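Local coordinates for protein putative D-arabinose 5-phosphate isomerase (Klebsiella pneumoniae subsp. pneumoniae, PDB 3K2V) that probably isomerises D-arabinose 5-phosphate and ribulose 5-phosphate, and through the CBS-domain pair of this fragment binds the nucleotide sugar CMP-Kdo, at residues A[101-113]-A[124-138]. Numbering follows the deposited sequence.
Sequences MTRGGIRIRPGTL and RHITCVLVADGDHLL. With CMK (cytidine 5'-monophosphate 3-deoxy-beta-D-gulo-oct-2-ulo-pyranosonic acid), chain C; SO4 (sulfate ion), chain D.
Ile106 to Ile108 run parallel to Leu130 to Ala132, joined by a backbone ladder in which Leu130 N donates to Ile106 O (3.2 Å), Ile108 N to Leu130 O and Ala132 N to Ile108 O. Ile108 and Val131, beta-branched and so at ease in extended backbone, put their side chains on one face of the sheet. Ile108 lays CD1 against Val129 CG1 (3.8 Å), the two side chains crossing at about a right angle, and also touches Ala117 and Leu120 of helix 114-124. Farther along, Pro110 leans its ring on Val131 CG1 and meets Leu138 CD1 with its CG; it takes the second position of the type I turn from Arg109 to Thr112, where its ring holds phi near the value needed. Ile106 extends CD1 between two partners: it meets Ile126 CD1 at 3.8 Å and sits over the centre of one face of the Arg124 guanidinium, whose chain, bent at chi2 and chi3, brings that flat group across the isoleucine. On the sheet face of Leu130, Arg107 bends at chi3 (67°) and turns back, so that NE and NH2 grip Gly105 O side-on, NE at 2.9 Å. This fixes the guanidinium plane and leaves NH1 to reach Asp135 OD1 (3.0 Å) in a salt bridge whose hydrogen bond is bent and weak, the guanidinium and carboxylate planes 69° apart; NH1 also bonds weakly to Gly134 O at the guanidinium edge. Gly105, without a side chain, can pass close to Leu130, its CA 4.2 Å from Leu130 CD1. The adjoining backbone recognises the cytosine of CMP-Kdo: Ile106 N donates to N3C (3.0 Å), while N4C donates to both Ile106 O and Cys128 O. Strand 107-108, helix 114-124 and strand 128-133 form the beta-alpha-beta unit of a CBS domain, with the base bound where the unit's two strands begin to pair.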
loop_
_atom_site.group_PDB
_atom_site.type_symbol
_atom_site.label_atom_id
_atom_site.label_comp_id
_atom_site.label_asym_id
_atom_site.label_seq_id
_atom_site.Cartn_x
_atom_site.Cartn_y
_atom_site.Cartn_z
HETATM N N MSE A 101 -7.638 10.530 11.112
HETATM C CA MSE A 101 -8.306 9.718 10.097
HETATM C C MSE A 101 -8.767 10.549 8.894
HETATM O O MSE A 101 -9.004 11.751 9.025
HETATM C CB MSE A 101 -9.539 9.050 10.698
HETATM C CG MSE A 101 -10.614 9.996 11.104
HETATM SE SE MSE A 101 -12.105 9.068 11.992
HETATM C CE MSE A 101 -13.179 10.610 12.401
ATOM N N THR A 102 -8.888 9.900 7.740
ATOM C CA THR A 102 -9.597 10.459 6.584
ATOM C C THR A 102 -11.079 10.284 6.854
ATOM O O THR A 102 -11.518 9.194 7.180
ATOM C CB THR A 102 -9.211 9.697 5.285
ATOM O OG1 THR A 102 -7.833 9.927 5.005
ATOM C CG2 THR A 102 -10.050 10.093 4.061
ATOM N N ARG A 103 -11.858 11.348 6.746
ATOM C CA ARG A 103 -13.285 11.237 7.000
ATOM C C ARG A 103 -13.986 10.558 5.818
ATOM O O ARG A 103 -13.568 10.710 4.667
ATOM C CB ARG A 103 -13.892 12.596 7.313
ATOM C CG ARG A 103 -13.476 13.096 8.689
ATOM C CD ARG A 103 -14.476 14.096 9.286
ATOM N NE ARG A 103 -14.223 14.269 10.724
ATOM C CZ ARG A 103 -14.942 13.727 11.715
ATOM N NH1 ARG A 103 -16.013 12.964 11.478
ATOM N NH2 ARG A 103 -14.580 13.956 12.975
ATOM N N GLY A 104 -15.021 9.781 6.116
ATOM C CA GLY A 104 -15.722 9.014 5.085
ATOM C C GLY A 104 -14.884 7.839 4.618
ATOM O O GLY A 104 -14.263 7.139 5.421
ATOM N N GLY A 105 -14.801 7.646 3.314
ATOM C CA GLY A 105 -14.071 6.528 2.753
ATOM C C GLY A 105 -14.737 6.092 1.464
ATOM O O GLY A 105 -15.971 6.133 1.343
ATOM N N ILE A 106 -13.916 5.683 0.504
ATOM C CA ILE A 106 -14.371 5.242 -0.804
ATOM C C ILE A 106 -14.985 3.842 -0.647
ATOM O O ILE A 106 -14.393 2.953 -0.056
ATOM C CB ILE A 106 -13.215 5.243 -1.816
ATOM C CG1 ILE A 106 -12.691 6.690 -2.018
ATOM C CG2 ILE A 106 -13.668 4.689 -3.155
ATOM C CD1 ILE A 106 -11.260 6.764 -2.611
ATOM N N ARG A 107 -16.187 3.662 -1.155
ATOM C CA ARG A 107 -16.888 2.406 -0.930
ATOM C C ARG A 107 -17.664 1.981 -2.161
ATOM O O ARG A 107 -17.971 2.792 -3.020
ATOM C CB ARG A 107 -17.836 2.570 0.244
ATOM C CG ARG A 107 -18.932 3.544 -0.062
ATOM C CD ARG A 107 -19.506 4.154 1.173
ATOM N NE ARG A 107 -18.576 5.012 1.883
ATOM C CZ ARG A 107 -18.897 5.645 3.008
ATOM N NH1 ARG A 107 -20.117 5.528 3.535
ATOM N NH2 ARG A 107 -18.015 6.403 3.608
ATOM N N ILE A 108 -17.985 0.691 -2.222
ATOM C CA ILE A 108 -18.787 0.145 -3.294
ATOM C C ILE A 108 -19.855 -0.768 -2.668
ATOM O O ILE A 108 -19.739 -1.176 -1.514
ATOM C CB ILE A 108 -17.924 -0.656 -4.284
ATOM C CG1 ILE A 108 -17.208 -1.803 -3.549
ATOM C CG2 ILE A 108 -16.937 0.282 -5.008
ATOM C CD1 ILE A 108 -16.222 -2.646 -4.398
ATOM N N ARG A 109 -20.890 -1.044 -3.439
ATOM C CA ARG A 109 -21.977 -1.936 -3.017
ATOM C C ARG A 109 -21.507 -3.387 -3.129
ATOM O O ARG A 109 -20.594 -3.702 -3.920
ATOM C CB ARG A 109 -23.194 -1.727 -3.915
ATOM C CG ARG A 109 -23.877 -0.380 -3.724
ATOM C CD ARG A 109 -24.979 -0.191 -4.743
ATOM N NE ARG A 109 -26.080 -1.130 -4.487
ATOM C CZ ARG A 109 -27.136 -1.308 -5.267
ATOM N NH1 ARG A 109 -27.266 -0.620 -6.399
ATOM N NH2 ARG A 109 -28.076 -2.195 -4.917
ATOM N N PRO A 110 -22.128 -4.283 -2.354
ATOM C CA PRO A 110 -21.672 -5.667 -2.374
ATOM C C PRO A 110 -21.892 -6.402 -3.705
ATOM O O PRO A 110 -21.237 -7.405 -3.950
ATOM C CB PRO A 110 -22.455 -6.311 -1.220
ATOM C CG PRO A 110 -23.588 -5.381 -0.923
ATOM C CD PRO A 110 -23.084 -4.029 -1.260
ATOM N N GLY A 111 -22.803 -5.921 -4.551
ATOM C CA GLY A 111 -23.001 -6.509 -5.871
ATOM C C GLY A 111 -22.045 -6.015 -6.935
ATOM O O GLY A 111 -22.064 -6.514 -8.056
ATOM N N THR A 112 -21.177 -5.068 -6.590
ATOM C CA THR A 112 -20.186 -4.564 -7.531
ATOM C C THR A 112 -19.300 -5.705 -8.019
ATOM O O THR A 112 -18.861 -6.539 -7.223
ATOM C CB THR A 112 -19.323 -3.490 -6.886
ATOM O OG1 THR A 112 -20.173 -2.495 -6.310
ATOM C CG2 THR A 112 -18.344 -2.840 -7.921
ATOM N N LEU A 113 -19.068 -5.752 -9.332
ATOM C CA LEU A 113 -18.188 -6.756 -9.924
ATOM C C LEU A 113 -16.745 -6.437 -9.574
ATOM O O LEU A 113 -16.372 -5.264 -9.440
ATOM C CB LEU A 113 -18.368 -6.834 -11.458
ATOM C CG LEU A 113 -19.756 -7.211 -11.971
ATOM C CD1 LEU A 113 -19.717 -7.368 -13.497
ATOM C CD2 LEU A 113 -20.298 -8.483 -11.298
ATOM N N ARG A 124 -8.713 5.800 -8.544
ATOM C CA ARG A 124 -8.474 6.556 -7.315
ATOM C C ARG A 124 -7.100 6.335 -6.691
ATOM O O ARG A 124 -6.771 6.984 -5.702
ATOM C CB ARG A 124 -9.556 6.242 -6.274
ATOM C CG ARG A 124 -10.992 6.418 -6.758
ATOM C CD ARG A 124 -11.282 7.834 -7.201
ATOM N NE ARG A 124 -11.299 8.740 -6.051
ATOM C CZ ARG A 124 -12.370 8.991 -5.292
ATOM N NH1 ARG A 124 -13.548 8.412 -5.542
ATOM N NH2 ARG A 124 -12.259 9.836 -4.272
ATOM N N HIS A 125 -6.292 5.442 -7.256
ATOM C CA HIS A 125 -4.963 5.120 -6.705
ATOM C C HIS A 125 -4.989 4.676 -5.249
ATOM O O HIS A 125 -4.229 5.163 -4.413
ATOM C CB HIS A 125 -3.983 6.276 -6.931
ATOM C CG HIS A 125 -3.897 6.679 -8.367
ATOM N ND1 HIS A 125 -2.878 6.260 -9.201
ATOM C CD2 HIS A 125 -4.751 7.394 -9.138
ATOM C CE1 HIS A 125 -3.090 6.739 -10.416
ATOM N NE2 HIS A 125 -4.225 7.422 -10.406
ATOM N N ILE A 126 -5.847 3.705 -4.978
ATOM C CA ILE A 126 -5.956 3.075 -3.666
ATOM C C ILE A 126 -5.825 1.574 -3.870
ATOM O O ILE A 126 -6.003 1.098 -4.981
ATOM C CB ILE A 126 -7.304 3.430 -2.994
ATOM C CG1 ILE A 126 -8.501 2.969 -3.854
ATOM C CG2 ILE A 126 -7.363 4.948 -2.728
ATOM C CD1 ILE A 126 -9.942 3.233 -3.221
ATOM N N THR A 127 -5.483 0.837 -2.824
ATOM C CA THR A 127 -5.349 -0.604 -2.949
ATOM C C THR A 127 -6.371 -1.407 -2.118
ATOM O O THR A 127 -6.310 -2.628 -2.074
ATOM C CB THR A 127 -3.954 -1.047 -2.622
ATOM O OG1 THR A 127 -3.612 -0.576 -1.319
ATOM C CG2 THR A 127 -2.944 -0.465 -3.681
ATOM N N CYS A 128 -7.309 -0.733 -1.477
ATOM C CA CYS A 128 -8.311 -1.434 -0.644
ATOM C C CYS A 128 -9.574 -0.576 -0.576
ATOM O O CYS A 128 -9.472 0.628 -0.308
ATOM C CB CYS A 128 -7.725 -1.724 0.767
ATOM S SG CYS A 128 -8.620 -2.982 1.780
ATOM N N VAL A 129 -10.755 -1.180 -0.815
ATOM C CA VAL A 129 -12.019 -0.458 -0.912
ATOM C C VAL A 129 -13.022 -1.032 0.106
ATOM O O VAL A 129 -13.036 -2.246 0.381
ATOM C CB VAL A 129 -12.556 -0.483 -2.376
ATOM C CG1 VAL A 129 -12.856 -1.908 -2.816
ATOM C CG2 VAL A 129 -13.808 0.372 -2.559
ATOM N N LEU A 130 -13.814 -0.145 0.699
ATOM C CA LEU A 130 -14.819 -0.570 1.666
ATOM C C LEU A 130 -16.016 -1.096 0.887
ATOM O O LEU A 130 -16.338 -0.582 -0.198
ATOM C CB LEU A 130 -15.265 0.602 2.536
ATOM C CG LEU A 130 -14.141 1.340 3.279
ATOM C CD1 LEU A 130 -14.747 2.554 3.960
ATOM C CD2 LEU A 130 -13.469 0.401 4.270
ATOM N N VAL A 131 -16.667 -2.113 1.424
ATOM C CA VAL A 131 -17.912 -2.622 0.826
ATOM C C VAL A 131 -19.006 -2.264 1.810
ATOM O O VAL A 131 -18.918 -2.617 2.992
ATOM C CB VAL A 131 -17.870 -4.112 0.531
ATOM C CG1 VAL A 131 -19.176 -4.542 -0.174
ATOM C CG2 VAL A 131 -16.648 -4.464 -0.353
ATOM N N ALA A 132 -19.993 -1.520 1.344
ATOM C CA ALA A 132 -20.984 -0.933 2.226
ATOM C C ALA A 132 -22.371 -0.930 1.639
ATOM O O ALA A 132 -22.551 -0.896 0.413
ATOM C CB ALA A 132 -20.605 0.526 2.581
ATOM N N ASP A 133 -23.340 -0.921 2.546
ATOM C CA ASP A 133 -24.725 -0.571 2.248
ATOM C C ASP A 133 -24.999 0.806 2.877
ATOM O O ASP A 133 -25.279 0.912 4.073
ATOM C CB ASP A 133 -25.681 -1.609 2.829
ATOM C CG ASP A 133 -27.145 -1.148 2.776
ATOM O OD1 ASP A 133 -27.493 -0.383 1.839
ATOM O OD2 ASP A 133 -27.931 -1.494 3.693
ATOM N N GLY A 134 -24.901 1.865 2.080
ATOM C CA GLY A 134 -25.029 3.230 2.625
ATOM C C GLY A 134 -23.786 3.522 3.444
ATOM O O GLY A 134 -22.682 3.450 2.906
ATOM N N ASP A 135 -23.938 3.810 4.739
ATOM C CA ASP A 135 -22.781 3.909 5.652
ATOM C C ASP A 135 -22.437 2.621 6.383
ATOM O O ASP A 135 -21.434 2.571 7.088
ATOM C CB ASP A 135 -23.025 4.996 6.698
ATOM C CG ASP A 135 -23.014 6.387 6.104
ATOM O OD1 ASP A 135 -22.452 6.577 5.008
ATOM O OD2 ASP A 135 -23.576 7.292 6.738
ATOM N N HIS A 136 -23.253 1.577 6.228
ATOM C CA HIS A 136 -23.055 0.335 6.979
ATOM C C HIS A 136 -21.941 -0.491 6.330
ATOM O O HIS A 136 -22.085 -0.971 5.208
ATOM C CB HIS A 136 -24.360 -0.461 7.031
ATOM C CG HIS A 136 -24.278 -1.765 7.764
ATOM N ND1 HIS A 136 -25.203 -2.767 7.558
ATOM C CD2 HIS A 136 -23.397 -2.248 8.671
ATOM C CE1 HIS A 136 -24.905 -3.804 8.325
ATOM N NE2 HIS A 136 -23.807 -3.521 9.002
ATOM N N LEU A 137 -20.860 -0.680 7.069
ATOM C CA LEU A 137 -19.697 -1.425 6.585
ATOM C C LEU A 137 -19.983 -2.916 6.613
ATOM O O LEU A 137 -20.227 -3.459 7.673
ATOM C CB LEU A 137 -18.467 -1.121 7.449
ATOM C CG LEU A 137 -17.138 -1.767 7.015
ATOM C CD1 LEU A 137 -16.758 -1.331 5.604
ATOM C CD2 LEU A 137 -15.982 -1.454 7.974
ATOM N N LEU A 138 -19.910 -3.572 5.449
ATOM C CA LEU A 138 -20.152 -5.017 5.331
ATOM C C LEU A 138 -18.875 -5.824 5.158
ATOM O O LEU A 138 -18.831 -7.019 5.447
ATOM C CB LEU A 138 -21.027 -5.272 4.087
ATOM C CG LEU A 138 -22.394 -4.589 4.057
ATOM C CD1 LEU A 138 -23.180 -4.982 2.783
ATOM C CD2 LEU A 138 -23.185 -4.938 5.327
HETATM N N1C CMK C . -8.854 6.146 0.997
HETATM C C2C CMK C . -10.249 6.294 1.044
HETATM N N3C CMK C . -11.025 5.143 0.899
HETATM C C4C CMK C . -10.490 3.887 0.656
HETATM C C5C CMK C . -9.094 3.738 0.607
HETATM C C6C CMK C . -8.286 4.878 0.772
HETATM O O2C CMK C . -10.798 7.389 1.250
HETATM N N4C CMK C . -11.359 2.861 0.525
HETATM C "C1'" CMK C . -8.004 7.379 1.169
HETATM C "C2'" CMK C . -6.864 7.171 2.174
HETATM O "O2'" CMK C . -7.361 7.467 3.487
HETATM C "C3'" CMK C . -5.835 8.191 1.690
HETATM C "C4'" CMK C . -6.075 8.246 0.167
HETATM O "O4'" CMK C . -7.401 7.617 -0.097
HETATM O "O3'" CMK C . -6.112 9.458 2.261
HETATM C "C5'" CMK C . -5.095 7.397 -0.629
HETATM O "O5'" CMK C . -5.027 6.035 -0.129
HETATM P PA CMK C . -3.518 5.415 0.115
HETATM O O1A CMK C . -2.879 6.155 1.237
HETATM O O2A CMK C . -3.611 3.948 0.395
HETATM O O6 CMK C . -1.168 5.453 -3.003
HETATM C C2 CMK C . -1.354 5.777 -1.603
HETATM O O2 CMK C . -2.783 5.687 -1.321
HETATM C C3 CMK C . -0.525 4.782 -0.771
HETATM C C4 CMK C . 0.919 4.600 -1.288
HETATM O O4 CMK C . 1.589 3.549 -0.531
HETATM C C5 CMK C . 0.961 4.310 -2.772
HETATM C C6 CMK C . 0.210 5.442 -3.463
HETATM C C7 CMK C . 0.122 5.254 -4.971
HETATM C C1 CMK C . -1.016 7.249 -1.302
HETATM O O1X CMK C . -1.794 8.092 -1.802
HETATM O O1Y CMK C . -0.050 7.520 -0.559
HETATM O O5 CMK C . 0.346 3.037 -3.084
HETATM C C8 CMK C . -0.483 6.496 -5.645
HETATM O O8 CMK C . -0.768 6.161 -7.001
HETATM O O7 CMK C . 1.420 5.049 -5.491
HETATM S S SO4 D . -27.410 5.194 5.456
HETATM O O1 SO4 D . -26.941 6.235 6.376
HETATM O O2 SO4 D . -27.227 5.654 4.067
HETATM O O3 SO4 D . -26.651 3.954 5.708
HETATM O O4 SO4 D . -28.858 5.028 5.687
HETATM O O HOH W 1 -19.177 7.364 5.874
#